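Local coordinates for protein 2-hydroxyisobutanoyl-CoA mutase large subunit (Aquincola tertiaricarbonis, PDB 4R3U) that catalyses, with its small cobalamin-binding partner subunit, the reversible isomerisation of 2-hydroxyisobutyryl-CoA and (S)-3-hydroxybutyryl-CoA, at residues 165-171 with 197-203; 174-180 with 205-211; 187-191 with 244-248. All coordinates share one frame; numbering follows the deposited sequence.

All three contacts involve the beta-alpha-beta unit made of strand 175-178, helix 183-196 and strand 206-208. Interaction 2 is the buried core: adjacent strands joined by backbone hydrogen bonds, with polar side chains turned to the bound acyl-CoA. Interaction 3 is also buried but has no hydrogen bond between its segments; helix 183-196 packs through apolar side chains against residues 244-248, while Arg246 in the turn bonds the same ligand and Asn248 on the strand lies near it. Interaction 1 is only partly buried. It ties the loops before the two strands with arginine, tyrosine and glutamate side chains, and it meets interaction 2 through Leu165, Leu170 and Val175.

Interaction 1: residues 165-171 with 197-203; sequences LADIDLE and RGYDLNK
The Tyr199 ring lies between two groups: the backbone N of Glu171 lies over one face, and CB of Arg197, from its own loop, over the opposite face. Leu170 brings CD1 to the ring edge, in plane, while Leu170 CB approaches Tyr199 CE2 obliquely at 3.5 Å. On the same side as Glu171 N, near CD1, the Glu171 carboxylate crosses at a slant, its plane 33° from that of the ring and Glu171 CD 3.4 Å from Tyr199 CD1.

The Arg197 guanidinium is used at its edge, where two carbonyl oxygens lie in its plane and the Tyr199 hydroxyl is tilted from it. Arg197 NH2 gives Leu165 O a nearly straight bond of 2.6 Å (170° at the hydrogen), arriving from above the carbonyl plane. Ile168 N reaches the same oxygen from the opposite face, closing the type II turn 165-168, so the oxygen is gripped by two donors. Arg197 NH1 meets Ile168 O at 2.6 Å through a more bent bond, and also donates to Tyr199 OH at 3.1 Å. These bonds probably fix the rotation of the guanidinium. Leu170 N adds a weak bond of 3.3 Å to Tyr199 OH.

Glu171 has CG beside its backbone N (chi1 -79°) and an extended chain, which carries OE2 past the ring to Asp200 N at 3.0 Å. Lys203 NZ is a long salt-bridge partner of the same oxygen. Asp169 OD1 accepts from Glu171 N in an Asx turn, while OD2 pairs with Lys172.

The contact joins two successive helix-to-strand loops of the TIM barrel, which follow helix 158-164 and the Schellman-terminated helix 183-196 and lead into neighbouring strands 175-178 and 206-208. Inward of the polar bonds, Leu165 and Leu170 pack on Tyr190 and Leu193 of helix 183-196 and on Val175 of strand 175-178.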
# COMPACT_ATOMS: atom_id res chain seq x y z
N LEU A 165 -7.90 -18.61 -26.75
CA LEU A 165 -8.02 -19.56 -25.66
C LEU A 165 -7.29 -20.89 -25.93
O LEU A 165 -7.56 -21.89 -25.28
CB LEU A 165 -9.52 -19.78 -25.32
CG LEU A 165 -10.25 -18.55 -24.72
CD1 LEU A 165 -11.74 -18.69 -24.79
CD2 LEU A 165 -9.79 -18.27 -23.26
N ALA A 166 -6.30 -20.86 -26.84
CA ALA A 166 -5.48 -22.01 -27.18
C ALA A 166 -4.75 -22.50 -25.94
O ALA A 166 -4.23 -21.68 -25.18
CB ALA A 166 -4.48 -21.65 -28.27
N ASP A 167 -4.76 -23.83 -25.71
CA ASP A 167 -4.12 -24.50 -24.57
C ASP A 167 -4.65 -24.04 -23.19
O ASP A 167 -3.95 -24.16 -22.18
CB ASP A 167 -2.56 -24.41 -24.65
CG ASP A 167 -1.98 -24.53 -26.05
OD1 ASP A 167 -2.07 -25.65 -26.64
OD2 ASP A 167 -1.48 -23.52 -26.56
N ILE A 168 -5.90 -23.52 -23.14
CA ILE A 168 -6.52 -23.05 -21.90
C ILE A 168 -7.67 -23.96 -21.55
O ILE A 168 -8.60 -24.06 -22.34
CB ILE A 168 -6.99 -21.55 -22.01
CG1 ILE A 168 -5.83 -20.57 -22.45
CG2 ILE A 168 -7.72 -21.09 -20.73
CD1 ILE A 168 -4.74 -20.18 -21.39
N ASP A 169 -7.61 -24.63 -20.38
CA ASP A 169 -8.68 -25.59 -19.99
C ASP A 169 -9.83 -24.79 -19.42
O ASP A 169 -9.77 -24.41 -18.26
CB ASP A 169 -8.18 -26.63 -18.97
CG ASP A 169 -9.09 -27.82 -18.78
OD1 ASP A 169 -10.32 -27.66 -18.91
OD2 ASP A 169 -8.58 -28.92 -18.52
N LEU A 170 -10.86 -24.54 -20.24
CA LEU A 170 -12.00 -23.70 -19.86
C LEU A 170 -12.83 -24.20 -18.69
O LEU A 170 -13.50 -23.39 -18.03
CB LEU A 170 -12.87 -23.27 -21.07
CG LEU A 170 -12.15 -22.77 -22.32
CD1 LEU A 170 -13.10 -22.69 -23.49
CD2 LEU A 170 -11.43 -21.48 -22.08
N GLU A 171 -12.76 -25.53 -18.43
CA GLU A 171 -13.42 -26.20 -17.31
C GLU A 171 -12.61 -26.08 -16.00
O GLU A 171 -13.17 -26.28 -14.93
CB GLU A 171 -13.62 -27.66 -17.61
CG GLU A 171 -14.79 -27.98 -18.50
CD GLU A 171 -14.78 -29.46 -18.83
OE1 GLU A 171 -13.70 -30.08 -18.70
OE2 GLU A 171 -15.85 -29.99 -19.19
N ARG A 197 -14.78 -28.41 -28.06
CA ARG A 197 -13.78 -28.97 -27.18
C ARG A 197 -14.23 -30.15 -26.38
O ARG A 197 -13.40 -30.77 -25.72
CB ARG A 197 -13.23 -27.89 -26.26
CG ARG A 197 -12.35 -26.95 -27.00
CD ARG A 197 -11.43 -26.39 -26.02
NE ARG A 197 -10.56 -25.39 -26.62
CZ ARG A 197 -9.80 -24.58 -25.91
NH1 ARG A 197 -9.80 -24.65 -24.58
NH2 ARG A 197 -9.01 -23.70 -26.51
N GLY A 198 -15.53 -30.43 -26.40
CA GLY A 198 -16.13 -31.56 -25.71
C GLY A 198 -16.33 -31.33 -24.23
O GLY A 198 -16.38 -32.30 -23.46
N TYR A 199 -16.39 -30.05 -23.83
CA TYR A 199 -16.59 -29.65 -22.43
C TYR A 199 -18.08 -29.72 -22.08
O TYR A 199 -18.94 -29.61 -22.96
CB TYR A 199 -16.13 -28.19 -22.18
CG TYR A 199 -14.65 -27.86 -22.34
CD1 TYR A 199 -13.66 -28.79 -22.00
CD2 TYR A 199 -14.24 -26.59 -22.73
CE1 TYR A 199 -12.30 -28.46 -22.08
CE2 TYR A 199 -12.89 -26.26 -22.83
CZ TYR A 199 -11.92 -27.19 -22.49
OH TYR A 199 -10.59 -26.85 -22.59
N ASP A 200 -18.39 -29.86 -20.78
CA ASP A 200 -19.73 -29.79 -20.22
C ASP A 200 -19.98 -28.27 -20.04
O ASP A 200 -19.16 -27.57 -19.40
CB ASP A 200 -19.80 -30.55 -18.87
CG ASP A 200 -21.13 -30.55 -18.14
OD1 ASP A 200 -22.07 -29.86 -18.59
OD2 ASP A 200 -21.22 -31.19 -17.06
N LEU A 201 -21.05 -27.75 -20.67
CA LEU A 201 -21.37 -26.32 -20.64
C LEU A 201 -21.64 -25.82 -19.24
O LEU A 201 -21.22 -24.72 -18.89
CB LEU A 201 -22.54 -25.97 -21.58
CG LEU A 201 -22.38 -26.24 -23.07
CD1 LEU A 201 -23.58 -25.77 -23.80
CD2 LEU A 201 -21.15 -25.54 -23.67
N ASN A 202 -22.31 -26.67 -18.42
CA ASN A 202 -22.65 -26.37 -17.02
C ASN A 202 -21.43 -26.32 -16.09
O ASN A 202 -21.57 -25.94 -14.93
CB ASN A 202 -23.75 -27.32 -16.53
CG ASN A 202 -25.04 -27.12 -17.28
OD1 ASN A 202 -25.58 -26.01 -17.39
ND2 ASN A 202 -25.54 -28.20 -17.86
N LYS A 203 -20.22 -26.64 -16.62
CA LYS A 203 -18.94 -26.60 -15.89
C LYS A 203 -18.12 -25.36 -16.31
O LYS A 203 -17.06 -25.11 -15.74
CB LYS A 203 -18.11 -27.87 -16.17
CG LYS A 203 -18.58 -29.14 -15.49
CD LYS A 203 -17.56 -30.26 -15.74
CE LYS A 203 -18.13 -31.66 -15.75
NZ LYS A 203 -17.35 -32.55 -16.65

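Interaction 2: residues 174-180 with 205-211; sequences SVSFTIN and SGTVQAD. With 3KK (S-{(3R,5R,9R)-1-[(2R,3S,4R,5R)-5-(6-amino-9H-purin-9-yl)-4-hydroxy-3-(phosphonooxy)tetrahydrofuran-2-yl]-3,5,9-trihydroxy-8,8-dimethyl-3,5-dioxido-10,14-dioxo-2,4,6-trioxa-11,15-diaza-3lambda~5~,5lambda~5~-diphosphaheptadecan-17-yl} 2-hydroxy-2-methylpropanethioate), chain F.
Ser174 lays CB beside Ser205 OG at 3.6 Å and turns its own OG to Arg99. From Val175 the strands run parallel, 8° apart: Val175 N binds Ser205 O and Val175 O takes Thr207 N at 3.2 Å. Opposite Val175 stands Gly206, where a CB would collide with Val175 O. Ser176 directs OG at the pantetheine chain, 3.2 Å from C5P of 3KK. Phe177 continues the ladder, its N meeting Thr207 O at 2.8 Å and its O receiving Gln209 N, while Val208 CG1 comes to the ring edge. Thr178 bonds OG1 to Asp128, with C3P of 3KK also close. Ile179 sets CG2 3.7 Å from Val208 CG1, and its O accepts from Ala210 N. Asn180 ND2 donates to Gln209 OE1 at 3.2 Å, and OD1 is bonded to Lys214.

CG anti to the backbone N (chi1 -167°) and an extended chain carry the Gln209 amide toward the ligand, where Gln209 NE2 donates to thioester oxygen O1 of 3KK at 3.2 Å. In this TIM-barrel beta-alpha-beta unit, Val175, Phe177 and Val208 face helix 183-196; Ser176 and Thr207 face the substrate, Thr207 OG1 hydrogen-bonding with 3KK OAP at 2.7 Å. Asn180 probably helps to orient the Gln209 amide.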
# COMPACT_ATOMS: atom_id res chain seq x y z
N SER A 174 -11.70 -19.86 -14.80
CA SER A 174 -12.78 -18.97 -15.26
C SER A 174 -12.24 -17.94 -16.28
O SER A 174 -11.10 -17.47 -16.15
CB SER A 174 -13.48 -18.27 -14.11
OG SER A 174 -12.60 -17.44 -13.36
N VAL A 175 -13.06 -17.65 -17.30
CA VAL A 175 -12.75 -16.72 -18.39
C VAL A 175 -13.77 -15.58 -18.50
O VAL A 175 -14.92 -15.81 -18.92
CB VAL A 175 -12.55 -17.46 -19.76
CG1 VAL A 175 -12.27 -16.47 -20.90
CG2 VAL A 175 -11.45 -18.53 -19.66
N SER A 176 -13.30 -14.35 -18.22
CA SER A 176 -14.03 -13.09 -18.31
C SER A 176 -13.75 -12.37 -19.65
O SER A 176 -12.60 -12.29 -20.10
CB SER A 176 -13.66 -12.17 -17.14
OG SER A 176 -14.44 -10.99 -17.16
N PHE A 177 -14.81 -11.82 -20.25
CA PHE A 177 -14.78 -11.05 -21.50
C PHE A 177 -15.35 -9.65 -21.24
O PHE A 177 -16.51 -9.51 -20.84
CB PHE A 177 -15.60 -11.75 -22.60
CG PHE A 177 -15.03 -13.01 -23.20
CD1 PHE A 177 -13.65 -13.22 -23.28
CD2 PHE A 177 -15.88 -13.98 -23.74
CE1 PHE A 177 -13.14 -14.37 -23.87
CE2 PHE A 177 -15.36 -15.14 -24.34
CZ PHE A 177 -14.00 -15.32 -24.43
N THR A 178 -14.52 -8.60 -21.41
CA THR A 178 -14.98 -7.21 -21.24
C THR A 178 -15.62 -6.78 -22.57
O THR A 178 -15.05 -5.99 -23.33
CB THR A 178 -13.85 -6.32 -20.84
OG1 THR A 178 -13.23 -6.88 -19.70
CG2 THR A 178 -14.29 -4.90 -20.57
N ILE A 179 -16.79 -7.35 -22.84
CA ILE A 179 -17.51 -7.16 -24.07
C ILE A 179 -18.92 -6.65 -23.73
O ILE A 179 -19.49 -7.05 -22.72
CB ILE A 179 -17.45 -8.47 -24.93
CG1 ILE A 179 -17.90 -8.25 -26.41
CG2 ILE A 179 -18.18 -9.65 -24.26
CD1 ILE A 179 -16.83 -7.67 -27.32
N ASN A 180 -19.43 -5.71 -24.52
CA ASN A 180 -20.70 -5.07 -24.21
C ASN A 180 -21.82 -5.15 -25.28
O ASN A 180 -22.56 -6.13 -25.23
CB ASN A 180 -20.48 -3.69 -23.58
CG ASN A 180 -19.71 -3.77 -22.29
OD1 ASN A 180 -20.24 -4.13 -21.26
ND2 ASN A 180 -18.41 -3.47 -22.33
N SER A 205 -17.06 -21.77 -16.20
CA SER A 205 -17.10 -20.60 -15.34
C SER A 205 -16.56 -19.44 -16.16
O SER A 205 -15.56 -19.59 -16.86
CB SER A 205 -16.29 -20.81 -14.07
OG SER A 205 -16.59 -19.82 -13.09
N GLY A 206 -17.29 -18.34 -16.15
CA GLY A 206 -16.92 -17.16 -16.89
C GLY A 206 -17.92 -16.04 -16.75
O GLY A 206 -18.91 -16.15 -16.02
N THR A 207 -17.66 -14.95 -17.48
CA THR A 207 -18.44 -13.72 -17.49
C THR A 207 -18.28 -12.97 -18.83
O THR A 207 -17.20 -12.97 -19.43
CB THR A 207 -17.93 -12.77 -16.38
OG1 THR A 207 -17.71 -13.48 -15.16
CG2 THR A 207 -18.84 -11.58 -16.15
N VAL A 208 -19.37 -12.32 -19.27
CA VAL A 208 -19.44 -11.32 -20.34
C VAL A 208 -20.00 -10.10 -19.60
O VAL A 208 -20.92 -10.26 -18.78
CB VAL A 208 -20.27 -11.71 -21.58
CG1 VAL A 208 -19.47 -12.66 -22.48
CG2 VAL A 208 -21.62 -12.32 -21.20
N GLN A 209 -19.36 -8.93 -19.75
CA GLN A 209 -19.80 -7.71 -19.06
C GLN A 209 -21.27 -7.37 -19.40
O GLN A 209 -22.06 -7.14 -18.48
CB GLN A 209 -18.85 -6.53 -19.34
CG GLN A 209 -19.08 -5.36 -18.41
CD GLN A 209 -17.90 -4.44 -18.40
OE1 GLN A 209 -17.82 -3.47 -19.19
NE2 GLN A 209 -16.93 -4.76 -17.56
N ALA A 210 -21.61 -7.39 -20.70
CA ALA A 210 -22.96 -7.25 -21.27
C ALA A 210 -23.85 -6.03 -20.91
O ALA A 210 -24.69 -5.63 -21.72
CB ALA A 210 -23.73 -8.55 -21.12
N ASP A 211 -23.69 -5.46 -19.71
CA ASP A 211 -24.46 -4.30 -19.21
C ASP A 211 -24.44 -3.13 -20.17
O ASP A 211 -23.46 -2.38 -20.21
CB ASP A 211 -23.98 -3.86 -17.80
CG ASP A 211 -24.74 -2.73 -17.13
OD1 ASP A 211 -25.66 -2.15 -17.78
OD2 ASP A 211 -24.40 -2.39 -15.99
C4 3KK F . -12.81 -1.41 -19.91
C3 3KK F . -12.21 -1.99 -18.63
C2 3KK F . -11.92 -0.87 -17.63
O3 3KK F . -10.99 -2.62 -18.98
C1 3KK F . -13.13 -3.03 -17.97
O1 3KK F . -14.35 -2.87 -17.89
S1P 3KK F . -12.26 -4.43 -17.35
C2P 3KK F . -13.58 -5.48 -16.69
C3P 3KK F . -13.04 -6.85 -16.37
N4P 3KK F . -14.11 -7.62 -15.76
C5P 3KK F . -13.86 -8.67 -14.96
O5P 3KK F . -12.74 -9.09 -14.69
C6P 3KK F . -15.14 -9.31 -14.41
C7P 3KK F . -14.86 -10.58 -13.62
N8P 3KK F . -16.10 -11.10 -13.03
C9P 3KK F . -16.14 -12.31 -12.46
O9P 3KK F . -15.16 -13.06 -12.41
CAP 3KK F . -17.53 -12.78 -11.94
OAP 3KK F . -18.60 -12.35 -12.82
CBP 3KK F . -17.82 -12.57 -10.42
CDP 3KK F . -19.12 -13.29 -10.03
CEP 3KK F . -17.98 -11.09 -10.07
CCP 3KK F . -16.71 -13.19 -9.55
O6A 3KK F . -16.50 -14.56 -9.96
P2A 3KK F . -15.22 -15.42 -9.63
O4A 3KK F . -14.01 -14.61 -9.83
O5A 3KK F . -15.35 -16.70 -10.37
O3A 3KK F . -15.42 -15.63 -8.03
P1A 3KK F . -16.59 -16.50 -7.27
O1A 3KK F . -17.76 -16.77 -8.15
O2A 3KK F . -16.82 -15.86 -5.97
O5B 3KK F . -15.71 -17.85 -7.03
C5B 3KK F . -15.67 -18.96 -7.95
C4B 3KK F . -16.22 -20.23 -7.28
O4B 3KK F . -15.65 -20.43 -5.95
C3B 3KK F . -17.73 -20.14 -7.10
O3B 3KK F . -18.29 -21.46 -7.32
P3B 3KK F . -19.20 -21.84 -8.60
O8A 3KK F . -20.35 -20.92 -8.45
O7A 3KK F . -18.30 -21.59 -9.74
O9A 3KK F . -19.50 -23.27 -8.35
C2B 3KK F . -17.89 -19.73 -5.65
O2B 3KK F . -19.15 -20.15 -5.10
C1B 3KK F . -16.73 -20.44 -4.98
N9A 3KK F . -16.27 -19.74 -3.74
C8A 3KK F . -15.73 -18.53 -3.61
N7A 3KK F . -15.48 -18.32 -2.33
C5A 3KK F . -15.84 -19.41 -1.64
C4A 3KK F . -16.33 -20.30 -2.54
N3A 3KK F . -16.78 -21.52 -2.15
C2A 3KK F . -16.73 -21.90 -0.78
N1A 3KK F . -16.21 -20.93 0.12
C6A 3KK F . -15.80 -19.73 -0.33
N6A 3KK F . -15.31 -18.81 0.51
O HOH W 1 -24.95 -6.56 -24.21

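Interaction 3: residues 187-191 with 244-248. With 3KK (S-{(3R,5R,9R)-1-[(2R,3S,4R,5R)-5-(6-amino-9H-purin-9-yl)-4-hydroxy-3-(phosphonooxy)tetrahydrofuran-2-yl]-3,5,9-trihydroxy-8,8-dimethyl-3,5-dioxido-10,14-dioxo-2,4,6-trioxa-11,15-diaza-3lambda~5~,5lambda~5~-diphosphaheptadecan-17-yl} 2-hydroxy-2-methylpropanethioate), chain F.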
# COMPACT_ATOMS: atom_id res chain seq x y z
N LEU A 187 -20.43 -14.55 -26.38
CA LEU A 187 -20.97 -15.63 -25.57
C LEU A 187 -21.34 -16.85 -26.46
O LEU A 187 -21.10 -17.99 -26.07
CB LEU A 187 -22.19 -15.16 -24.74
CG LEU A 187 -22.87 -16.22 -23.84
CD1 LEU A 187 -21.88 -16.89 -22.84
CD2 LEU A 187 -24.09 -15.66 -23.16
N ALA A 188 -21.88 -16.58 -27.66
CA ALA A 188 -22.22 -17.62 -28.64
C ALA A 188 -20.94 -18.35 -29.07
O ALA A 188 -20.95 -19.57 -29.18
CB ALA A 188 -22.90 -17.01 -29.84
N MET A 189 -19.84 -17.59 -29.27
CA MET A 189 -18.52 -18.12 -29.66
C MET A 189 -17.92 -18.95 -28.56
O MET A 189 -17.32 -20.00 -28.86
CB MET A 189 -17.56 -16.99 -30.03
CG MET A 189 -17.78 -16.42 -31.39
SD MET A 189 -16.66 -15.04 -31.72
CE MET A 189 -17.32 -14.45 -33.28
N TYR A 190 -18.09 -18.51 -27.29
CA TYR A 190 -17.59 -19.22 -26.14
C TYR A 190 -18.27 -20.59 -26.01
O TYR A 190 -17.58 -21.60 -25.82
CB TYR A 190 -17.75 -18.38 -24.86
CG TYR A 190 -16.89 -18.86 -23.70
CD1 TYR A 190 -15.51 -18.61 -23.68
CD2 TYR A 190 -17.45 -19.52 -22.61
CE1 TYR A 190 -14.72 -19.02 -22.59
CE2 TYR A 190 -16.67 -19.94 -21.53
CZ TYR A 190 -15.30 -19.68 -21.52
OH TYR A 190 -14.54 -20.09 -20.44
N VAL A 191 -19.62 -20.60 -26.16
CA VAL A 191 -20.45 -21.80 -26.10
C VAL A 191 -20.07 -22.76 -27.22
O VAL A 191 -19.80 -23.93 -26.95
CB VAL A 191 -21.98 -21.47 -26.04
CG1 VAL A 191 -22.85 -22.73 -26.22
CG2 VAL A 191 -22.32 -20.77 -24.73
N LEU A 244 -26.28 -22.45 -18.88
CA LEU A 244 -24.93 -22.30 -18.32
C LEU A 244 -24.92 -22.06 -16.79
O LEU A 244 -24.71 -20.93 -16.33
CB LEU A 244 -24.16 -21.18 -19.06
CG LEU A 244 -24.12 -21.18 -20.58
CD1 LEU A 244 -23.78 -19.81 -21.09
CD2 LEU A 244 -23.15 -22.21 -21.10
N LYS A 245 -25.09 -23.15 -16.04
CA LYS A 245 -25.15 -23.19 -14.58
C LYS A 245 -24.05 -22.43 -13.82
O LYS A 245 -24.36 -21.79 -12.81
CB LYS A 245 -25.28 -24.63 -14.05
CG LYS A 245 -26.68 -25.23 -14.28
CD LYS A 245 -26.93 -26.46 -13.39
CE LYS A 245 -26.59 -27.79 -14.05
NZ LYS A 245 -27.32 -28.93 -13.43
N ARG A 246 -22.79 -22.51 -14.27
CA ARG A 246 -21.66 -21.87 -13.59
C ARG A 246 -21.22 -20.52 -14.21
O ARG A 246 -20.27 -19.89 -13.73
CB ARG A 246 -20.48 -22.84 -13.47
CG ARG A 246 -20.66 -23.82 -12.35
CD ARG A 246 -19.42 -24.64 -12.13
NE ARG A 246 -18.42 -23.90 -11.36
CZ ARG A 246 -17.15 -23.80 -11.70
NH1 ARG A 246 -16.69 -24.42 -12.79
NH2 ARG A 246 -16.31 -23.08 -10.97
N TYR A 247 -21.95 -20.06 -15.25
CA TYR A 247 -21.67 -18.82 -15.97
C TYR A 247 -22.38 -17.57 -15.40
O TYR A 247 -23.55 -17.65 -15.01
CB TYR A 247 -21.96 -18.97 -17.47
CG TYR A 247 -21.14 -18.05 -18.34
CD1 TYR A 247 -19.88 -18.41 -18.78
CD2 TYR A 247 -21.63 -16.79 -18.71
CE1 TYR A 247 -19.12 -17.57 -19.59
CE2 TYR A 247 -20.87 -15.93 -19.51
CZ TYR A 247 -19.62 -16.32 -19.94
OH TYR A 247 -18.87 -15.48 -20.73
N ASN A 248 -21.66 -16.43 -15.40
CA ASN A 248 -22.14 -15.12 -14.96
C ASN A 248 -22.51 -14.31 -16.21
O ASN A 248 -21.60 -13.84 -16.90
CB ASN A 248 -21.09 -14.43 -14.11
CG ASN A 248 -20.68 -15.25 -12.92
OD1 ASN A 248 -21.48 -15.50 -12.03
ND2 ASN A 248 -19.44 -15.72 -12.90
C4 3KK F . -12.81 -1.41 -19.91
C3 3KK F . -12.21 -1.99 -18.63
C2 3KK F . -11.92 -0.87 -17.63
O3 3KK F . -10.99 -2.62 -18.98
C1 3KK F . -13.13 -3.03 -17.97
O1 3KK F . -14.35 -2.87 -17.89
S1P 3KK F . -12.26 -4.43 -17.35
C2P 3KK F . -13.58 -5.48 -16.69
C3P 3KK F . -13.04 -6.85 -16.37
N4P 3KK F . -14.11 -7.62 -15.76
C5P 3KK F . -13.86 -8.67 -14.96
O5P 3KK F . -12.74 -9.09 -14.69
C6P 3KK F . -15.14 -9.31 -14.41
C7P 3KK F . -14.86 -10.58 -13.62
N8P 3KK F . -16.10 -11.10 -13.03
C9P 3KK F . -16.14 -12.31 -12.46
O9P 3KK F . -15.16 -13.06 -12.41
CAP 3KK F . -17.53 -12.78 -11.94
OAP 3KK F . -18.60 -12.35 -12.82
CBP 3KK F . -17.82 -12.57 -10.42
CDP 3KK F . -19.12 -13.29 -10.03
CEP 3KK F . -17.98 -11.09 -10.07
CCP 3KK F . -16.71 -13.19 -9.55
O6A 3KK F . -16.50 -14.56 -9.96
P2A 3KK F . -15.22 -15.42 -9.63
O4A 3KK F . -14.01 -14.61 -9.83
O5A 3KK F . -15.35 -16.70 -10.37
O3A 3KK F . -15.42 -15.63 -8.03
P1A 3KK F . -16.59 -16.50 -7.27
O1A 3KK F . -17.76 -16.77 -8.15
O2A 3KK F . -16.82 -15.86 -5.97
O5B 3KK F . -15.71 -17.85 -7.03
C5B 3KK F . -15.67 -18.96 -7.95
C4B 3KK F . -16.22 -20.23 -7.28
O4B 3KK F . -15.65 -20.43 -5.95
C3B 3KK F . -17.73 -20.14 -7.10
O3B 3KK F . -18.29 -21.46 -7.32
P3B 3KK F . -19.20 -21.84 -8.60
O8A 3KK F . -20.35 -20.92 -8.45
O7A 3KK F . -18.30 -21.59 -9.74
O9A 3KK F . -19.50 -23.27 -8.35
C2B 3KK F . -17.89 -19.73 -5.65
O2B 3KK F . -19.15 -20.15 -5.10
C1B 3KK F . -16.73 -20.44 -4.98
N9A 3KK F . -16.27 -19.74 -3.74
C8A 3KK F . -15.73 -18.53 -3.61
N7A 3KK F . -15.48 -18.32 -2.33
C5A 3KK F . -15.84 -19.41 -1.64
C4A 3KK F . -16.33 -20.30 -2.54
N3A 3KK F . -16.78 -21.52 -2.15
C2A 3KK F . -16.73 -21.90 -0.78
N1A 3KK F . -16.21 -20.93 0.12
C6A 3KK F . -15.80 -19.73 -0.33
N6A 3KK F . -15.31 -18.81 0.51
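Helix segment 187-191 runs past the type I turn 244-247 with Val191 CA 9.0 Å from Leu244 CA, a spacing bridged by side chains alone. In the TIM barrel this is the outer layer: helix 183-196 covers the sheet where strand 247-248 lies beside strand 206-208.

Leu187, whose CG is anti to its backbone N, sends CD1 over one face of the Tyr247 ring. Leu187 CD1 is 4.0 Å from the Tyr247 ring centroid and 28° off the normal, a CH-pi contact. The same Leu187 CD1 touches Leu244 CD1 at 3.9 Å. Tyr190 meets Tyr247 obliquely, ring centroids 5.9 Å apart and planes at 49°. Val191 CG2 closes the row against Leu244 CD2. No polar bond crosses between the segments, although the Tyr247 hydroxyl probably bonds to Thr207 O of the adjacent strand. From helix 226-243, Ile236 and Ser240 touch Leu187, and Tyr239 touches Val191 and Leu244.

On the ligand side of the same turn, Arg246 bends at chi3 (80°) and donates through NE and NH2 to the 3'-phosphate of 3KK. A leucine here has neither donor, and the 3'-phosphate would probably be held less firmly, with a nearby positive charge lost. Asn248 is held through OD1 by Arg295 and Arg339, near the pantetheine hydroxyl OAP. The phosphate oxygen O7A lies at the guanidinium edge and takes both NE and NH2 of Arg246, each at 2.8 Å, while O9A receives a longer bond of 3.3 Å from the same Arg246 NE.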